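Local coordinates for fatty acyl CoA synthetase FADD13 (FATTY-ACYL-CoA SYNTHETASE) (Mycobacterium tuberculosis, PDB 3R44), which belongs to the fatty acyl-CoA synthetases, members of the ANL superfamily built from an AMP-binding domain and a smaller C-terminal domain, at residues T325-E330 / E403-I408. Sequence-based numbering, arbitrary orientation.
Sequences TLLLSE and EGYLYI
Leu327 sets its CD1 methyl against one edge of the Tyr405 ring, 3.8 Å from CE1, while a second small patch forms where Thr325 meets Leu406. The methyl sits near the plane of the ring, so this is an edge contact and not packing over a face. In Leu327, CG lies anti to the backbone N (chi1 179°) and the next torsion (chi2 71°) turns CD1 to the ring, although the CB bond does not aim there; the two side chains cross at about a right angle. The phenol runs on past the methyl, and its OH hydrogen-bonds to OD2 of Asp331, just beyond the 325-330 segment.

In the other patch, CD2 of Leu406 packs 3.8 Å from CG2 of Thr325 and 4.0 Å from OG1 of the same residue. Thr325 turns its hydroxyl into the place between backbone N and carbonyl carbon (chi1 64°), where OG1 hydrogen-bonds to the backbone O of Ala339; this buried polar atom is thus satisfied although it lies beside a leucine methyl. Val365 on strand 364-369 also packs on Leu406, extending the apolar surroundings.

These two methyl contacts are the close-packed part, and all four residues in them are buried, though the segments share just 139 Å² and no hydrogen bond. On the solvent side, Glu330 and Glu403 lie at the surface; Glu403, which touches nothing of 325-330, pairs with Arg341 in a salt bridge.

The contact brings strand 324-327 of the large mixed sheet beside the hairpin of strands 396-400 and 406-410. Its chemistry implies direct cohesion from apolar side chains, while Ala339 and Gly340, next to edge strand 341-342 of the large sheet, link to Leu406 through backbone hydrogen bonds.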
loop_
_atom_site.group_PDB
_atom_site.type_symbol
_atom_site.label_atom_id
_atom_site.label_comp_id
_atom_site.label_asym_id
_atom_site.label_seq_id
_atom_site.Cartn_x
_atom_site.Cartn_y
_atom_site.Cartn_z
ATOM N N THR A 325 2.350 -8.624 -8.006
ATOM C CA THR A 325 2.352 -10.063 -7.883
ATOM C C THR A 325 1.396 -10.504 -6.762
ATOM O O THR A 325 1.203 -9.801 -5.757
ATOM C CB THR A 325 3.772 -10.716 -7.627
ATOM O OG1 THR A 325 4.288 -10.286 -6.367
ATOM C CG2 THR A 325 4.816 -10.403 -8.742
ATOM N N LEU A 326 0.867 -11.722 -6.926
ATOM C CA LEU A 326 0.014 -12.376 -5.957
ATOM C C LEU A 326 0.424 -13.826 -5.793
ATOM O O LEU A 326 0.713 -14.515 -6.775
ATOM C CB LEU A 326 -1.479 -12.247 -6.310
ATOM C CG LEU A 326 -2.099 -10.827 -6.168
ATOM C CD1 LEU A 326 -3.478 -10.928 -6.724
ATOM C CD2 LEU A 326 -2.129 -10.302 -4.715
ATOM N N LEU A 327 0.517 -14.233 -4.538
ATOM C CA LEU A 327 0.791 -15.638 -4.163
ATOM C C LEU A 327 -0.542 -16.189 -3.760
ATOM O O LEU A 327 -1.078 -15.882 -2.683
ATOM C CB LEU A 327 1.834 -15.707 -3.048
ATOM C CG LEU A 327 2.186 -17.113 -2.555
ATOM C CD1 LEU A 327 2.981 -17.771 -3.677
ATOM C CD2 LEU A 327 2.963 -17.095 -1.240
ATOM N N LEU A 328 -1.122 -16.972 -4.643
ATOM C CA LEU A 328 -2.439 -17.477 -4.408
ATOM C C LEU A 328 -2.456 -18.476 -3.225
ATOM O O LEU A 328 -1.419 -19.010 -2.797
ATOM C CB LEU A 328 -3.048 -18.003 -5.740
ATOM C CG LEU A 328 -3.141 -16.924 -6.865
ATOM C CD1 LEU A 328 -3.820 -17.471 -8.115
ATOM C CD2 LEU A 328 -3.832 -15.676 -6.396
ATOM N N SER A 329 -3.645 -18.660 -2.657
ATOM C CA SER A 329 -3.875 -19.537 -1.533
ATOM C C SER A 329 -3.245 -20.932 -1.651
ATOM O O SER A 329 -2.572 -21.409 -0.744
ATOM C CB SER A 329 -5.382 -19.697 -1.390
ATOM O OG SER A 329 -6.006 -18.422 -1.499
ATOM N N GLU A 330 -3.464 -21.573 -2.790
ATOM C CA GLU A 330 -2.903 -22.906 -3.062
ATOM C C GLU A 330 -1.375 -23.002 -2.843
ATOM O O GLU A 330 -0.856 -24.096 -2.596
ATOM C CB GLU A 330 -3.258 -23.331 -4.505
ATOM N N GLU A 403 10.088 -21.101 -11.767
ATOM C CA GLU A 403 8.662 -21.324 -11.945
ATOM C C GLU A 403 7.890 -19.980 -11.953
ATOM O O GLU A 403 6.650 -19.960 -11.971
ATOM C CB GLU A 403 8.111 -22.293 -10.860
ATOM C CG GLU A 403 8.063 -23.737 -11.253
ATOM C CD GLU A 403 7.119 -23.991 -12.461
ATOM O OE1 GLU A 403 5.879 -23.727 -12.388
ATOM O OE2 GLU A 403 7.637 -24.491 -13.486
ATOM N N GLY A 404 8.617 -18.864 -11.934
ATOM C CA GLY A 404 8.016 -17.555 -12.008
ATOM C C GLY A 404 7.639 -16.889 -10.700
ATOM O O GLY A 404 6.959 -15.856 -10.692
ATOM N N TYR A 405 8.119 -17.427 -9.583
ATOM C CA TYR A 405 7.758 -16.901 -8.268
ATOM C C TYR A 405 8.787 -15.854 -7.866
ATOM O O TYR A 405 10.011 -16.111 -7.897
ATOM C CB TYR A 405 7.628 -18.005 -7.235
ATOM C CG TYR A 405 6.409 -18.867 -7.401
ATOM C CD1 TYR A 405 5.229 -18.543 -6.795
ATOM C CD2 TYR A 405 6.420 -19.972 -8.213
ATOM C CE1 TYR A 405 4.078 -19.332 -6.938
ATOM C CE2 TYR A 405 5.265 -20.751 -8.407
ATOM C CZ TYR A 405 4.123 -20.433 -7.767
ATOM O OH TYR A 405 3.035 -21.228 -7.907
ATOM N N LEU A 406 8.284 -14.686 -7.524
ATOM C CA LEU A 406 9.092 -13.548 -7.069
ATOM C C LEU A 406 9.423 -13.646 -5.575
ATOM O O LEU A 406 8.539 -13.921 -4.748
ATOM C CB LEU A 406 8.314 -12.253 -7.285
ATOM C CG LEU A 406 8.981 -10.959 -6.831
ATOM C CD1 LEU A 406 10.338 -10.831 -7.535
ATOM C CD2 LEU A 406 8.128 -9.699 -7.116
ATOM N N TYR A 407 10.691 -13.394 -5.242
ATOM C CA TYR A 407 11.170 -13.327 -3.859
ATOM C C TYR A 407 11.816 -11.965 -3.720
ATOM O O TYR A 407 12.785 -11.671 -4.393
ATOM C CB TYR A 407 12.196 -14.418 -3.524
ATOM C CG TYR A 407 11.599 -15.809 -3.432
ATOM C CD1 TYR A 407 11.259 -16.346 -2.202
ATOM C CD2 TYR A 407 11.330 -16.556 -4.565
ATOM C CE1 TYR A 407 10.686 -17.599 -2.088
ATOM C CE2 TYR A 407 10.743 -17.832 -4.471
ATOM C CZ TYR A 407 10.438 -18.337 -3.239
ATOM O OH TYR A 407 9.864 -19.561 -3.126
ATOM N N ILE A 408 11.247 -11.105 -2.893
ATOM C CA ILE A 408 11.849 -9.821 -2.658
ATOM C C ILE A 408 13.006 -9.918 -1.676
ATOM O O ILE A 408 12.899 -10.460 -0.559
ATOM C CB ILE A 408 10.811 -8.782 -2.184
ATOM C CG1 ILE A 408 9.694 -8.605 -3.212
ATOM C CG2 ILE A 408 11.475 -7.419 -1.848
ATOM C CD1 ILE A 408 10.012 -7.787 -4.370
#